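Local structure of pectinesterase (4PMH) at residues S169-G174 with L196-T201; T219-E222 with D226-F229. The protein catalyses hydrolysis of the methyl esters of pectin, releasing methanol, and probably helps the rice weevil digest plant cell walls. One frame throughout, in Å; residues are numbered along the deposited sequence.

Overall arrangement
Both contacts belong to the right-handed parallel beta-helix of pectin methylesterases, their centres about 11 Å apart. Along the chain contact 1 closes before contact 2 opens. Three neighbouring strands of one parallel sheet set them side by side: the loops of contact 1 follow strands 165-168 and 194-196, while contact 2 starts on the next strand, 220-223, and runs into strand 229-230. Contact 1 is partly buried; contact 2 lies deep in the core. They meet through T201, whose OG1 probably bonds to E222 O, and through D200 CB packing on the ring of F229, close to Q199, D200 and D226, the probable catalytic residues, so both contacts probably help frame the active site.

Contact 1 (S169-G174 with L196-T201); sequences SAKNTG and LGHQDT
K171 sets CG between its own backbone N and carbonyl carbon (chi1 48°), then bends at CD (chi3 -95°), and H198 turns its ring to meet it with CG anti to its carbonyl carbon (chi1 -78°). K171 CB lies over one face of the imidazole, 4.1 Å from the ring centroid of H198, a CH-pi contact displaced toward the rim. Further out on the lysine side chain, K171 CD closes to 3.7 Å from H198 CE1. Beyond this, D246 ties the two polar ends together, one carboxylate oxygen taking a salt bridge from K171 NZ and the other a hydrogen bond at H198 NE2, which should help fix the rotation of the ring.

The two loops leave strands 165-168 and 194-196, neighbours in a parallel sheet of the beta-helix, and no direct hydrogen bond joins them. Water does the joining instead, at the backbone oxygen of A170. Water 2 sits in the plane of the imidazole at its edge, 2.6 Å from H198 ND1, and lies 2.7 Å from A170 O. Water 1 is 2.9 Å from that same A170 O and accepts a hydrogen bond from Q199 N at 3.0 Å, so one carbonyl meets two waters that reach consecutive residues of the other loop. Past this point the side chain of Q199, the likely transition state stabiliser by similarity, lies near that of Q177, probably a substrate-binding residue, and D200, the likely proton donor, comes next.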
loop_
_atom_site.group_PDB
_atom_site.type_symbol
_atom_site.label_atom_id
_atom_site.label_comp_id
_atom_site.label_asym_id
_atom_site.label_seq_id
_atom_site.Cartn_x
_atom_site.Cartn_y
_atom_site.Cartn_z
ATOM N N SER A 169 0.480 14.864 0.180
ATOM C CA SER A 169 0.240 15.673 -1.008
ATOM C C SER A 169 1.536 16.148 -1.653
ATOM O O SER A 169 1.502 16.919 -2.597
ATOM C CB SER A 169 -0.651 16.870 -0.674
ATOM O OG SER A 169 -0.059 17.743 0.284
ATOM N N ALA A 170 2.670 15.676 -1.166
ATOM C CA ALA A 170 3.960 16.090 -1.725
ATOM C C ALA A 170 4.080 15.714 -3.200
ATOM O O ALA A 170 4.014 14.530 -3.556
ATOM C CB ALA A 170 5.109 15.485 -0.946
ATOM N N LYS A 171 4.243 16.740 -4.028
ATOM C CA LYS A 171 4.548 16.602 -5.448
ATOM C C LYS A 171 5.547 17.718 -5.876
ATOM O O LYS A 171 5.514 18.207 -7.003
ATOM C CB LYS A 171 3.253 16.659 -6.274
ATOM C CG LYS A 171 2.322 17.810 -5.905
ATOM C CD LYS A 171 1.049 17.826 -6.747
ATOM C CE LYS A 171 1.157 18.754 -7.951
ATOM N NZ LYS A 171 -0.164 18.952 -8.623
ATOM N N ASN A 172 6.463 18.062 -4.978
ATOM C CA ASN A 172 7.260 19.293 -5.094
ATOM C C ASN A 172 8.343 19.211 -6.190
ATOM O O ASN A 172 8.633 20.205 -6.868
ATOM C CB ASN A 172 7.849 19.629 -3.717
ATOM C CG ASN A 172 6.776 19.680 -2.634
ATOM O OD1 ASN A 172 5.960 20.594 -2.608
ATOM N ND2 ASN A 172 6.763 18.688 -1.746
ATOM N N THR A 173 8.934 18.022 -6.338
ATOM C CA THR A 173 9.792 17.673 -7.473
ATOM C C THR A 173 9.375 16.293 -7.973
ATOM O O THR A 173 8.611 15.595 -7.311
ATOM C CB THR A 173 11.278 17.588 -7.083
ATOM O OG1 THR A 173 11.514 16.370 -6.362
ATOM C CG2 THR A 173 11.716 18.790 -6.223
ATOM N N GLY A 174 9.905 15.890 -9.125
ATOM C CA GLY A 174 9.663 14.548 -9.648
ATOM C C GLY A 174 10.417 13.450 -8.906
ATOM O O GLY A 174 10.225 12.282 -9.182
ATOM N N LEU A 196 -4.196 8.716 -1.083
ATOM C CA LEU A 196 -3.852 9.689 -2.113
ATOM C C LEU A 196 -2.397 10.145 -2.022
ATOM O O LEU A 196 -1.916 10.533 -0.976
ATOM C CB LEU A 196 -4.747 10.932 -2.019
ATOM C CG LEU A 196 -6.251 10.772 -1.729
ATOM C CD1 LEU A 196 -6.901 12.132 -1.506
ATOM C CD2 LEU A 196 -6.971 10.003 -2.821
ATOM N N GLY A 197 -1.710 10.109 -3.137
ATOM C CA GLY A 197 -0.343 10.529 -3.154
ATOM C C GLY A 197 0.149 10.532 -4.566
ATOM O O GLY A 197 -0.639 10.604 -5.511
ATOM N N HIS A 198 1.463 10.461 -4.703
ATOM C CA HIS A 198 2.070 10.389 -6.012
ATOM C C HIS A 198 3.048 9.240 -6.043
ATOM O O HIS A 198 2.687 8.153 -6.516
ATOM C CB HIS A 198 2.672 11.727 -6.383
ATOM C CG HIS A 198 1.642 12.703 -6.827
ATOM N ND1 HIS A 198 1.002 13.553 -5.954
ATOM C CD2 HIS A 198 1.077 12.907 -8.037
ATOM C CE1 HIS A 198 0.097 14.252 -6.611
ATOM N NE2 HIS A 198 0.125 13.881 -7.877
ATOM N N GLN A 199 4.254 9.444 -5.521
ATOM C CA GLN A 199 5.245 8.374 -5.428
ATOM C C GLN A 199 5.188 7.751 -4.037
ATOM O O GLN A 199 5.285 8.465 -3.058
ATOM C CB GLN A 199 6.639 8.940 -5.701
ATOM C CG GLN A 199 7.733 7.905 -5.825
ATOM C CD GLN A 199 9.038 8.479 -6.395
ATOM O OE1 GLN A 199 9.090 9.625 -6.868
ATOM N NE2 GLN A 199 10.090 7.687 -6.350
ATOM N N ASP A 200 5.051 6.419 -3.955
ATOM C CA ASP A 200 5.068 5.678 -2.680
ATOM C C ASP A 200 3.844 5.931 -1.801
ATOM O O ASP A 200 3.905 5.851 -0.574
ATOM C CB ASP A 200 6.359 5.938 -1.881
ATOM C CG ASP A 200 7.615 5.444 -2.600
ATOM O OD1 ASP A 200 7.526 4.784 -3.644
ATOM O OD2 ASP A 200 8.703 5.720 -2.096
ATOM N N THR A 201 2.718 6.205 -2.437
ATOM C CA THR A 201 1.465 6.415 -1.705
ATOM C C THR A 201 1.192 5.381 -0.608
ATOM O O THR A 201 0.969 5.751 0.550
ATOM C CB THR A 201 0.273 6.488 -2.671
ATOM O OG1 THR A 201 0.536 7.478 -3.673
ATOM C CG2 THR A 201 -1.031 6.767 -1.936
HETATM O O HOH W 1 5.227 11.909 -4.064
HETATM O O HOH W 2 1.495 13.597 -3.363
#

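Contact 2 (T219-E222 with D226-F229); sequences TYIE and DFVF
E222 O accepts a probable hydrogen bond from T201 OG1, and the carbonyl group it belongs to rests against the F227 ring. E222 C lies over one face of that ring, 3.6 Å from F227 CD2 and displaced toward the rim. F227 can lie under this peptide because its CG is tucked between the backbone N and carbonyl carbon (chi1 70°), which turns the ring back toward strand 220-223. I221 comes at the same ring from another direction: its CG2 methyl lies in the ring plane, 3.9 Å from F227 CD2. That I221 CG2 methyl also meets V228 CG2 at 4.0 Å, the two side chains crossing at roughly a right angle. The strand and the corner of the chain after it are thus wedged together inside the beta-helix, where V254 of strand 252-257 also packs on F227 and F241 of strand 240-243 touches both I221 and V228. Next to F227 sits D226, the probable nucleophile by similarity, its carboxylate salt-bridged to R290. An alanine in place of F227 would take away the ring face under the E222 peptide and the edge met by I221 CG2, which would probably open a gap in this core and let the neighbouring corner shift. With no hydrogen bond between the two segments, it is apolar packing that probably holds the turn beside the nucleophile.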
loop_
_atom_site.group_PDB
_atom_site.type_symbol
_atom_site.label_atom_id
_atom_site.label_comp_id
_atom_site.label_asym_id
_atom_site.label_seq_id
_atom_site.Cartn_x
_atom_site.Cartn_y
_atom_site.Cartn_z
ATOM N N THR A 219 -11.730 0.279 -1.902
ATOM C CA THR A 219 -10.796 1.332 -1.593
ATOM C C THR A 219 -10.158 1.889 -2.877
ATOM O O THR A 219 -9.860 1.145 -3.836
ATOM C CB THR A 219 -9.781 0.805 -0.554
ATOM O OG1 THR A 219 -10.449 0.676 0.711
ATOM C CG2 THR A 219 -8.564 1.732 -0.399
ATOM N N TYR A 220 -9.983 3.211 -2.863
ATOM C CA TYR A 220 -9.466 4.010 -3.962
ATOM C C TYR A 220 -8.031 4.446 -3.632
ATOM O O TYR A 220 -7.776 5.046 -2.580
ATOM C CB TYR A 220 -10.341 5.269 -4.153
ATOM C CG TYR A 220 -9.815 6.240 -5.191
ATOM C CD1 TYR A 220 -10.106 6.068 -6.551
ATOM C CD2 TYR A 220 -9.007 7.321 -4.826
ATOM C CE1 TYR A 220 -9.628 6.956 -7.504
ATOM C CE2 TYR A 220 -8.513 8.210 -5.784
ATOM C CZ TYR A 220 -8.826 8.027 -7.113
ATOM O OH TYR A 220 -8.322 8.885 -8.063
ATOM N N ILE A 221 -7.110 4.163 -4.540
ATOM C CA ILE A 221 -5.713 4.407 -4.317
ATOM C C ILE A 221 -5.124 5.094 -5.551
ATOM O O ILE A 221 -5.250 4.570 -6.667
ATOM C CB ILE A 221 -4.941 3.077 -4.050
ATOM C CG1 ILE A 221 -5.626 2.255 -2.958
ATOM C CG2 ILE A 221 -3.486 3.357 -3.685
ATOM C CD1 ILE A 221 -5.145 0.834 -2.865
ATOM N N GLU A 222 -4.479 6.247 -5.356
ATOM C CA GLU A 222 -3.883 6.960 -6.476
ATOM C C GLU A 222 -2.437 7.330 -6.255
ATOM O O GLU A 222 -1.987 7.496 -5.134
ATOM C CB GLU A 222 -4.694 8.221 -6.877
ATOM C CG GLU A 222 -4.882 9.282 -5.816
ATOM C CD GLU A 222 -5.653 10.531 -6.302
ATOM O OE1 GLU A 222 -5.226 11.635 -5.908
ATOM O OE2 GLU A 222 -6.667 10.428 -7.046
ATOM N N ASP A 226 5.427 3.665 -8.167
ATOM C CA ASP A 226 5.525 2.709 -7.050
ATOM C C ASP A 226 4.500 3.036 -5.975
ATOM O O ASP A 226 4.810 3.007 -4.790
ATOM C CB ASP A 226 6.945 2.696 -6.431
ATOM C CG ASP A 226 8.046 2.424 -7.443
ATOM O OD1 ASP A 226 7.787 1.941 -8.578
ATOM O OD2 ASP A 226 9.224 2.693 -7.095
ATOM N N PHE A 227 3.281 3.381 -6.373
ATOM C CA PHE A 227 2.315 3.873 -5.374
ATOM C C PHE A 227 1.610 2.802 -4.560
ATOM O O PHE A 227 0.832 3.105 -3.626
ATOM C CB PHE A 227 1.375 4.957 -5.943
ATOM C CG PHE A 227 0.362 4.500 -6.957
ATOM C CD1 PHE A 227 0.624 4.600 -8.328
ATOM C CD2 PHE A 227 -0.906 4.086 -6.550
ATOM C CE1 PHE A 227 -0.353 4.253 -9.260
ATOM C CE2 PHE A 227 -1.862 3.738 -7.474
ATOM C CZ PHE A 227 -1.599 3.844 -8.833
ATOM N N VAL A 228 1.909 1.545 -4.867
ATOM C CA VAL A 228 1.585 0.432 -3.970
ATOM C C VAL A 228 2.841 -0.421 -3.937
ATOM O O VAL A 228 3.161 -1.102 -4.925
ATOM C CB VAL A 228 0.375 -0.414 -4.437
ATOM C CG1 VAL A 228 0.102 -1.565 -3.464
ATOM C CG2 VAL A 228 -0.857 0.458 -4.589
ATOM N N PHE A 229 3.554 -0.379 -2.808
ATOM C CA PHE A 229 4.874 -0.954 -2.717
ATOM C C PHE A 229 5.126 -1.582 -1.353
ATOM O O PHE A 229 4.495 -1.217 -0.349
ATOM C CB PHE A 229 5.927 0.127 -3.036
ATOM C CG PHE A 229 6.232 1.059 -1.879
ATOM C CD1 PHE A 229 5.365 2.094 -1.553
ATOM C CD2 PHE A 229 7.403 0.917 -1.136
ATOM C CE1 PHE A 229 5.635 2.948 -0.491
ATOM C CE2 PHE A 229 7.691 1.785 -0.077
ATOM C CZ PHE A 229 6.795 2.800 0.243
#